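Local atomic coordinates of protein tyrosine phosphatase PRL-1 (Leishmania major, PDB entry 3S4O), a protein that removes phosphate from phosphotyrosine in proteins and may act as a virulence factor that supports the parasite's survival inside host macrophages. Residues P37-I40 / K41-H45. Sequence-based numbering, arbitrary orientation.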
ATOM      1  N   PRO A  37     -19.540  -4.817  -4.267  1.00 43.78           N
ATOM      2  CA  PRO A  37     -19.411  -5.246  -5.664  1.00 43.92           C
ATOM      3  C   PRO A  37     -18.904  -4.138  -6.589  1.00 43.17           C
ATOM      4  O   PRO A  37     -18.045  -4.386  -7.437  1.00 41.55           O
ATOM      5  CB  PRO A  37     -20.840  -5.628  -6.043  1.00 47.32           C
ATOM      6  CG  PRO A  37     -21.468  -6.020  -4.770  1.00 48.50           C
ATOM      7  CD  PRO A  37     -20.887  -5.101  -3.745  1.00 46.78           C
ATOM      8  N   THR A  38     -19.445  -2.933  -6.421  1.00 44.44           N
ATOM      9  CA  THR A  38     -18.976  -1.759  -7.175  1.00 44.08           C
ATOM     10  C   THR A  38     -17.502  -1.493  -6.894  1.00 41.10           C
ATOM     11  O   THR A  38     -16.716  -1.192  -7.793  1.00 40.16           O
ATOM     12  CB  THR A  38     -19.757  -0.486  -6.807  1.00 46.08           C
ATOM     13  OG1 THR A  38     -21.153  -0.707  -7.036  1.00 49.22           O
ATOM     14  CG2 THR A  38     -19.290   0.703  -7.650  1.00 46.05           C
ATOM     15  N   TYR A  39     -17.151  -1.610  -5.623  1.00 40.05           N
ATOM     16  CA  TYR A  39     -15.799  -1.374  -5.141  1.00 37.75           C
ATOM     17  C   TYR A  39     -14.811  -2.372  -5.755  1.00 36.01           C
ATOM     18  O   TYR A  39     -13.746  -2.001  -6.235  1.00 33.92           O
ATOM     19  CB  TYR A  39     -15.811  -1.496  -3.620  1.00 37.77           C
ATOM     20  CG  TYR A  39     -14.527  -1.127  -2.915  1.00 35.90           C
ATOM     21  CD1 TYR A  39     -13.532  -2.069  -2.722  1.00 34.29           C
ATOM     22  CD2 TYR A  39     -14.338   0.148  -2.389  1.00 36.23           C
ATOM     23  CE1 TYR A  39     -12.371  -1.763  -2.050  1.00 33.23           C
ATOM     24  CE2 TYR A  39     -13.178   0.472  -1.711  1.00 34.83           C
ATOM     25  CZ  TYR A  39     -12.194  -0.490  -1.548  1.00 33.63           C
ATOM     26  OH  TYR A  39     -11.021  -0.204  -0.893  1.00 33.04           O
ATOM     27  N   ILE A  40     -15.185  -3.644  -5.741  1.00 36.80           N
ATOM     28  CA  ILE A  40     -14.358  -4.679  -6.350  1.00 36.10           C
ATOM     29  C   ILE A  40     -14.152  -4.407  -7.844  1.00 37.32           C
ATOM     30  O   ILE A  40     -13.045  -4.557  -8.361  1.00 35.42           O
ATOM     31  CB  ILE A  40     -14.966  -6.066  -6.206  1.00 36.92           C
ATOM     32  CG1 ILE A  40     -14.836  -6.566  -4.774  1.00 36.23           C
ATOM     33  CG2 ILE A  40     -14.263  -7.032  -7.161  1.00 36.25           C
ATOM     34  CD1 ILE A  40     -15.886  -7.592  -4.413  1.00 38.03           C
ATOM     35  N   LYS A  41     -15.225  -4.017  -8.528  1.00 40.97           N
ATOM     36  CA  LYS A  41     -15.143  -3.661  -9.953  1.00 43.58           C
ATOM     37  C   LYS A  41     -14.117  -2.549 -10.169  1.00 42.89           C
ATOM     38  O   LYS A  41     -13.306  -2.607 -11.091  1.00 41.30           O
ATOM     39  CB  LYS A  41     -16.507  -3.222 -10.505  1.00 47.57           C
ATOM     40  CG  LYS A  41     -17.144  -4.252 -11.434  1.00 50.94           C
ATOM     41  CD  LYS A  41     -18.277  -3.673 -12.280  1.00 54.59           C
ATOM     42  CE  LYS A  41     -18.931  -4.770 -13.138  1.00 57.00           C
ATOM     43  NZ  LYS A  41     -20.348  -4.460 -13.511  1.00 60.80           N
ATOM     44  N   GLU A  42     -14.166  -1.544  -9.300  1.00 43.78           N
ATOM     45  CA  GLU A  42     -13.276  -0.383  -9.408  1.00 45.07           C
ATOM     46  C   GLU A  42     -11.817  -0.769  -9.124  1.00 40.49           C
ATOM     47  O   GLU A  42     -10.897  -0.181  -9.680  1.00 40.37           O
ATOM     48  CB  GLU A  42     -13.730   0.766  -8.483  1.00 49.43           C
ATOM     49  CG  GLU A  42     -14.972   1.565  -8.978  1.00 56.84           C
ATOM     50  CD  GLU A  42     -14.866   2.037 -10.434  1.00 64.70           C
ATOM     51  OE1 GLU A  42     -14.229   3.085 -10.682  1.00 68.49           O
ATOM     52  OE2 GLU A  42     -15.421   1.357 -11.332  1.00 71.41           O
ATOM     53  N   LEU A  43     -11.613  -1.763  -8.268  1.00 36.75           N
ATOM     54  CA  LEU A  43     -10.275  -2.307  -8.038  1.00 33.34           C
ATOM     55  C   LEU A  43      -9.801  -3.077  -9.291  1.00 33.02           C
ATOM     56  O   LEU A  43      -8.663  -2.926  -9.725  1.00 31.77           O
ATOM     57  CB  LEU A  43     -10.238  -3.232  -6.814  1.00 31.86           C
ATOM     58  CG  LEU A  43     -10.469  -2.662  -5.407  1.00 31.29           C
ATOM     59  CD1 LEU A  43     -10.384  -3.799  -4.411  1.00 30.44           C
ATOM     60  CD2 LEU A  43      -9.492  -1.566  -5.055  1.00 29.82           C
ATOM     61  N   GLN A  44     -10.681  -3.898  -9.851  1.00 33.64           N
ATOM     62  CA  GLN A  44     -10.364  -4.669 -11.057  1.00 34.58           C
ATOM     63  C   GLN A  44     -10.049  -3.741 -12.235  1.00 35.42           C
ATOM     64  O   GLN A  44      -9.134  -3.997 -13.007  1.00 34.58           O
ATOM     65  CB  GLN A  44     -11.531  -5.572 -11.453  1.00 36.13           C
ATOM     66  CG  GLN A  44     -11.697  -6.831 -10.615  1.00 35.77           C
ATOM     67  CD  GLN A  44     -12.900  -7.641 -11.073  1.00 38.02           C
ATOM     68  OE1 GLN A  44     -13.835  -7.107 -11.671  1.00 39.46           O
ATOM     69  NE2 GLN A  44     -12.872  -8.941 -10.814  1.00 38.74           N
ATOM     70  N   HIS A  45     -10.819  -2.661 -12.341  1.00 37.40           N
ATOM     71  CA  HIS A  45     -10.659  -1.654 -13.404  1.00 39.19           C
ATOM     72  C   HIS A  45      -9.368  -0.852 -13.289  1.00 38.77           C
ATOM     73  O   HIS A  45      -8.980  -0.175 -14.231  1.00 40.55           O
ATOM     74  CB  HIS A  45     -11.836  -0.676 -13.395  1.00 40.79           C
ATOM     75  CG  HIS A  45     -13.044  -1.191 -14.115  1.00 42.76           C
ATOM     76  ND1 HIS A  45     -13.907  -0.370 -14.808  1.00 45.29           N
ATOM     77  CD2 HIS A  45     -13.529  -2.448 -14.252  1.00 42.96           C
ATOM     78  CE1 HIS A  45     -14.874  -1.099 -15.336  1.00 47.25           C
ATOM     79  NE2 HIS A  45     -14.669  -2.364 -15.008  1.00 45.70           N
TER
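Y39 and L43, one helical turn apart, make the closest side-chain contact here: the methyl CD1 of L43 lies 3.7 Å from CE1 of Y39. The ring is met obliquely along its CD1–CE1 side. A chi1 of -173° sets CG of Y39 anti to the backbone N and beside the carbonyl carbon, and the ring's CD1 and CE1 then lie against L43, which comes up from the next turn. I40 and Q44 form a looser pair on another side of the helix, CG2 of I40 touching the amide carbon CD of Q44 at 4.2 Å.

Four i to i+4 backbone bonds tie the turns together, K41 N to P37 O, E42 N to T38 O, L43 N to Y39 O and Q44 N to I40 O; the last is 2.9 Å long with an N-H...O angle of 163°. This is the regular alpha-helix 36-44, the connection of a beta-alpha-beta crossover between parallel strands 21-28 and 48-53 of the phosphatase domain's central sheet, with strand 111-115 lying between them. Y39 and L43 pack on L28, and L43 also reaches V48 and L51, while I40 faces L63 and V64 of helix 62-65.

Polar ends find partners beyond the turn. Y39 OH hydrogen-bonds the backbone O of D29, Q44 NE2 the backbone O of R67, and E42, its chain bent at chi2 (-50°), forms a salt bridge with R46 through OE1.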